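Local coordinates for protein MTH0777 (Methanothermobacter thermautotrophicus, PDB 1KJN) that is of unknown function but belongs to the DUF1890 family and folds as a three-layer alpha/beta protein around a parallel sheet, at residues V86-V96 / L121-L129. Numbering follows the deposited sequence.
Sequences VPNDAAAAYLV and LVNEIMETL
L121 drives its forked end against the start of helix 89-102, in a near-parallel packing of two consecutive helices that are joined through strand 105-111 and lie on one face of the parallel sheet of a Rossmann-like three-layer fold. Its CD2 lies 3.6 Å from the backbone C of N88 and also meets D89 OD1 and V86 CG1, while CD1 rests against the backbone of P87 and N88. The L121 torsion, with CG anti to its own carbonyl carbon (chi1 -71°), places the fork where both methyls meet the N88 backbone; the side chains of V86 and L121 lie alongside, pointing opposite ways. Shortening L121 to alanine is likely to open a gap beside the N88 backbone and remove the contact with V86 CG1.

One turn on, I125 reaches across with CD1 to A92 CB at 4.0 Å and to L95 CD2, crossing the leucine at about a right angle. L129, just past the end of helix 115-128, puts CD1 4.0 Å from L95 CG and also against V96 CA. The axes of 89-96 and 121-128 approach to 10.6 Å at a crossing angle of -17°. No hydrogen bond links the segments. Beneath them, strand 105-111 supplies A108 under L95 and I110 under both L121 and I125.

N88 is the N-cap of helix 89-102, its OD1 accepting from A91 N at 3.0 Å. In the last turn of helix 115-128, T128 OG1 donates to E124 O at 2.7 Å, tilted 30° from the carbonyl plane. T128 OG1 also lies 3.7 Å from V96 CG2.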
loop_
_atom_site.group_PDB
_atom_site.type_symbol
_atom_site.label_atom_id
_atom_site.label_comp_id
_atom_site.label_asym_id
_atom_site.label_seq_id
_atom_site.Cartn_x
_atom_site.Cartn_y
_atom_site.Cartn_z
ATOM N N VAL A 86 -2.093 -10.363 -11.115
ATOM C CA VAL A 86 -1.058 -11.016 -11.909
ATOM C C VAL A 86 -0.012 -10.081 -12.515
ATOM O O VAL A 86 -0.213 -9.514 -13.588
ATOM C CB VAL A 86 -1.727 -11.840 -13.041
ATOM C CG1 VAL A 86 -0.711 -12.757 -13.697
ATOM C CG2 VAL A 86 -2.897 -12.655 -12.486
ATOM N N PRO A 87 1.071 -9.827 -11.776
ATOM C CA PRO A 87 2.166 -8.958 -12.239
ATOM C C PRO A 87 3.188 -9.772 -13.038
ATOM O O PRO A 87 4.105 -9.205 -13.641
ATOM C CB PRO A 87 2.829 -8.481 -10.935
ATOM C CG PRO A 87 1.886 -8.864 -9.845
ATOM C CD PRO A 87 1.161 -10.075 -10.327
ATOM N N ASN A 88 3.065 -11.097 -13.022
ATOM C CA ASN A 88 4.042 -11.918 -13.734
ATOM C C ASN A 88 3.666 -13.395 -13.857
ATOM O O ASN A 88 2.660 -13.831 -13.305
ATOM C CB ASN A 88 5.402 -11.806 -13.029
ATOM C CG ASN A 88 5.327 -12.184 -11.559
ATOM O OD1 ASN A 88 4.479 -12.981 -11.152
ATOM N ND2 ASN A 88 6.218 -11.616 -10.756
ATOM N N ASP A 89 4.565 -14.163 -14.476
ATOM C CA ASP A 89 4.387 -15.600 -14.703
ATOM C C ASP A 89 4.103 -16.393 -13.443
ATOM O O ASP A 89 3.201 -17.208 -13.440
ATOM C CB ASP A 89 5.619 -16.220 -15.400
ATOM C CG ASP A 89 5.768 -15.789 -16.861
ATOM O OD1 ASP A 89 4.817 -15.227 -17.453
ATOM O OD2 ASP A 89 6.858 -16.016 -17.421
ATOM N N ALA A 90 4.879 -16.169 -12.384
ATOM C CA ALA A 90 4.669 -16.917 -11.154
ATOM C C ALA A 90 3.266 -16.674 -10.637
ATOM O O ALA A 90 2.595 -17.614 -10.235
ATOM C CB ALA A 90 5.704 -16.546 -10.081
ATOM N N ALA A 91 2.828 -15.415 -10.646
ATOM C CA ALA A 91 1.498 -15.081 -10.162
ATOM C C ALA A 91 0.427 -15.714 -11.036
ATOM O O ALA A 91 -0.568 -16.204 -10.507
ATOM C CB ALA A 91 1.297 -13.559 -10.063
ATOM N N ALA A 92 0.641 -15.747 -12.357
ATOM C CA ALA A 92 -0.358 -16.358 -13.245
ATOM C C ALA A 92 -0.489 -17.863 -12.975
ATOM O O ALA A 92 -1.601 -18.386 -12.904
ATOM C CB ALA A 92 -0.054 -16.090 -14.715
ATOM N N ALA A 93 0.631 -18.540 -12.728
ATOM C CA ALA A 93 0.571 -19.983 -12.449
ATOM C C ALA A 93 -0.211 -20.246 -11.169
ATOM O O ALA A 93 -1.004 -21.175 -11.112
ATOM C CB ALA A 93 1.985 -20.594 -12.366
ATOM N N TYR A 94 0.002 -19.429 -10.138
ATOM C CA TYR A 94 -0.731 -19.621 -8.889
ATOM C C TYR A 94 -2.231 -19.468 -9.127
ATOM O O TYR A 94 -3.022 -20.268 -8.633
ATOM C CB TYR A 94 -0.267 -18.634 -7.815
ATOM C CG TYR A 94 0.775 -19.211 -6.878
ATOM C CD1 TYR A 94 2.072 -18.702 -6.841
ATOM C CD2 TYR A 94 0.469 -20.282 -6.040
ATOM C CE1 TYR A 94 3.041 -19.249 -5.993
ATOM C CE2 TYR A 94 1.425 -20.831 -5.189
ATOM C CZ TYR A 94 2.709 -20.312 -5.173
ATOM O OH TYR A 94 3.652 -20.868 -4.337
ATOM N N LEU A 95 -2.620 -18.437 -9.880
ATOM C CA LEU A 95 -4.030 -18.206 -10.161
ATOM C C LEU A 95 -4.621 -19.418 -10.883
ATOM O O LEU A 95 -5.749 -19.811 -10.602
ATOM C CB LEU A 95 -4.235 -16.936 -11.003
ATOM C CG LEU A 95 -5.699 -16.648 -11.374
ATOM C CD1 LEU A 95 -6.538 -16.565 -10.092
ATOM C CD2 LEU A 95 -5.844 -15.381 -12.216
ATOM N N VAL A 96 -3.857 -20.002 -11.804
ATOM C CA VAL A 96 -4.314 -21.171 -12.562
ATOM C C VAL A 96 -4.589 -22.318 -11.593
ATOM O O VAL A 96 -5.665 -22.921 -11.615
ATOM C CB VAL A 96 -3.252 -21.621 -13.618
ATOM C CG1 VAL A 96 -3.655 -22.974 -14.271
ATOM C CG2 VAL A 96 -3.110 -20.560 -14.696
ATOM N N LEU A 121 0.910 -12.207 -20.653
ATOM C CA LEU A 121 0.143 -12.592 -19.470
ATOM C C LEU A 121 -1.341 -12.737 -19.806
ATOM O O LEU A 121 -1.999 -13.681 -19.380
ATOM C CB LEU A 121 0.367 -11.577 -18.346
ATOM C CG LEU A 121 1.762 -11.649 -17.726
ATOM C CD1 LEU A 121 2.035 -10.437 -16.858
ATOM C CD2 LEU A 121 1.899 -12.915 -16.926
ATOM N N VAL A 122 -1.843 -11.827 -20.627
ATOM C CA VAL A 122 -3.238 -11.857 -21.045
ATOM C C VAL A 122 -3.493 -13.124 -21.851
ATOM O O VAL A 122 -4.442 -13.858 -21.569
ATOM C CB VAL A 122 -3.596 -10.599 -21.876
ATOM C CG1 VAL A 122 -4.919 -10.783 -22.601
ATOM C CG2 VAL A 122 -3.660 -9.370 -20.964
ATOM N N ASN A 123 -2.619 -13.412 -22.813
ATOM C CA ASN A 123 -2.784 -14.612 -23.645
ATOM C C ASN A 123 -2.737 -15.874 -22.800
ATOM O O ASN A 123 -3.574 -16.764 -22.951
ATOM C CB ASN A 123 -1.714 -14.674 -24.729
ATOM C CG ASN A 123 -1.888 -13.599 -25.764
ATOM O OD1 ASN A 123 -3.007 -13.172 -26.041
ATOM N ND2 ASN A 123 -0.781 -13.138 -26.335
ATOM N N GLU A 124 -1.793 -15.903 -21.866
ATOM C CA GLU A 124 -1.617 -17.036 -20.973
ATOM C C GLU A 124 -2.886 -17.373 -20.186
ATOM O O GLU A 124 -3.301 -18.534 -20.138
ATOM C CB GLU A 124 -0.451 -16.771 -20.021
ATOM C CG GLU A 124 -0.268 -17.823 -18.931
ATOM C CD GLU A 124 0.121 -19.194 -19.467
ATOM O OE1 GLU A 124 -0.410 -19.630 -20.508
ATOM O OE2 GLU A 124 0.965 -19.843 -18.827
ATOM N N ILE A 125 -3.502 -16.360 -19.580
ATOM C CA ILE A 125 -4.726 -16.549 -18.811
ATOM C C ILE A 125 -5.880 -16.997 -19.716
ATOM O O ILE A 125 -6.679 -17.842 -19.319
ATOM C CB ILE A 125 -5.129 -15.254 -18.054
ATOM C CG1 ILE A 125 -4.068 -14.897 -16.998
ATOM C CG2 ILE A 125 -6.505 -15.412 -17.426
ATOM C CD1 ILE A 125 -3.919 -15.932 -15.855
HETATM N N MSE A 126 -5.954 -16.440 -20.926
HETATM C CA MSE A 126 -7.002 -16.792 -21.894
HETATM C C MSE A 126 -6.913 -18.245 -22.369
HETATM O O MSE A 126 -7.928 -18.923 -22.521
HETATM C CB MSE A 126 -6.928 -15.888 -23.122
HETATM C CG MSE A 126 -7.199 -14.432 -22.852
HETATM SE SE MSE A 126 -7.429 -13.431 -24.487
HETATM C CE MSE A 126 -9.332 -13.153 -24.346
ATOM N N GLU A 127 -5.691 -18.696 -22.629
ATOM C CA GLU A 127 -5.436 -20.051 -23.109
ATOM C C GLU A 127 -5.546 -21.111 -22.017
ATOM O O GLU A 127 -5.789 -22.285 -22.307
ATOM C CB GLU A 127 -4.043 -20.118 -23.751
ATOM C CG GLU A 127 -3.951 -19.399 -25.091
ATOM C CD GLU A 127 -2.614 -18.689 -25.315
ATOM O OE1 GLU A 127 -1.553 -19.197 -24.872
ATOM O OE2 GLU A 127 -2.634 -17.609 -25.949
ATOM N N THR A 128 -5.394 -20.694 -20.764
ATOM C CA THR A 128 -5.441 -21.624 -19.643
ATOM C C THR A 128 -6.704 -21.569 -18.782
ATOM O O THR A 128 -7.115 -22.582 -18.200
ATOM C CB THR A 128 -4.219 -21.420 -18.702
ATOM O OG1 THR A 128 -4.232 -20.081 -18.189
ATOM C CG2 THR A 128 -2.907 -21.655 -19.451
ATOM N N LEU A 129 -7.330 -20.400 -18.714
ATOM C CA LEU A 129 -8.503 -20.234 -17.870
ATOM C C LEU A 129 -9.772 -19.691 -18.480
ATOM O O LEU A 129 -9.787 -19.118 -19.572
ATOM C CB LEU A 129 -8.162 -19.341 -16.673
ATOM C CG LEU A 129 -7.224 -19.834 -15.578
ATOM C CD1 LEU A 129 -7.185 -18.798 -14.452
ATOM C CD2 LEU A 129 -7.719 -21.169 -15.044
#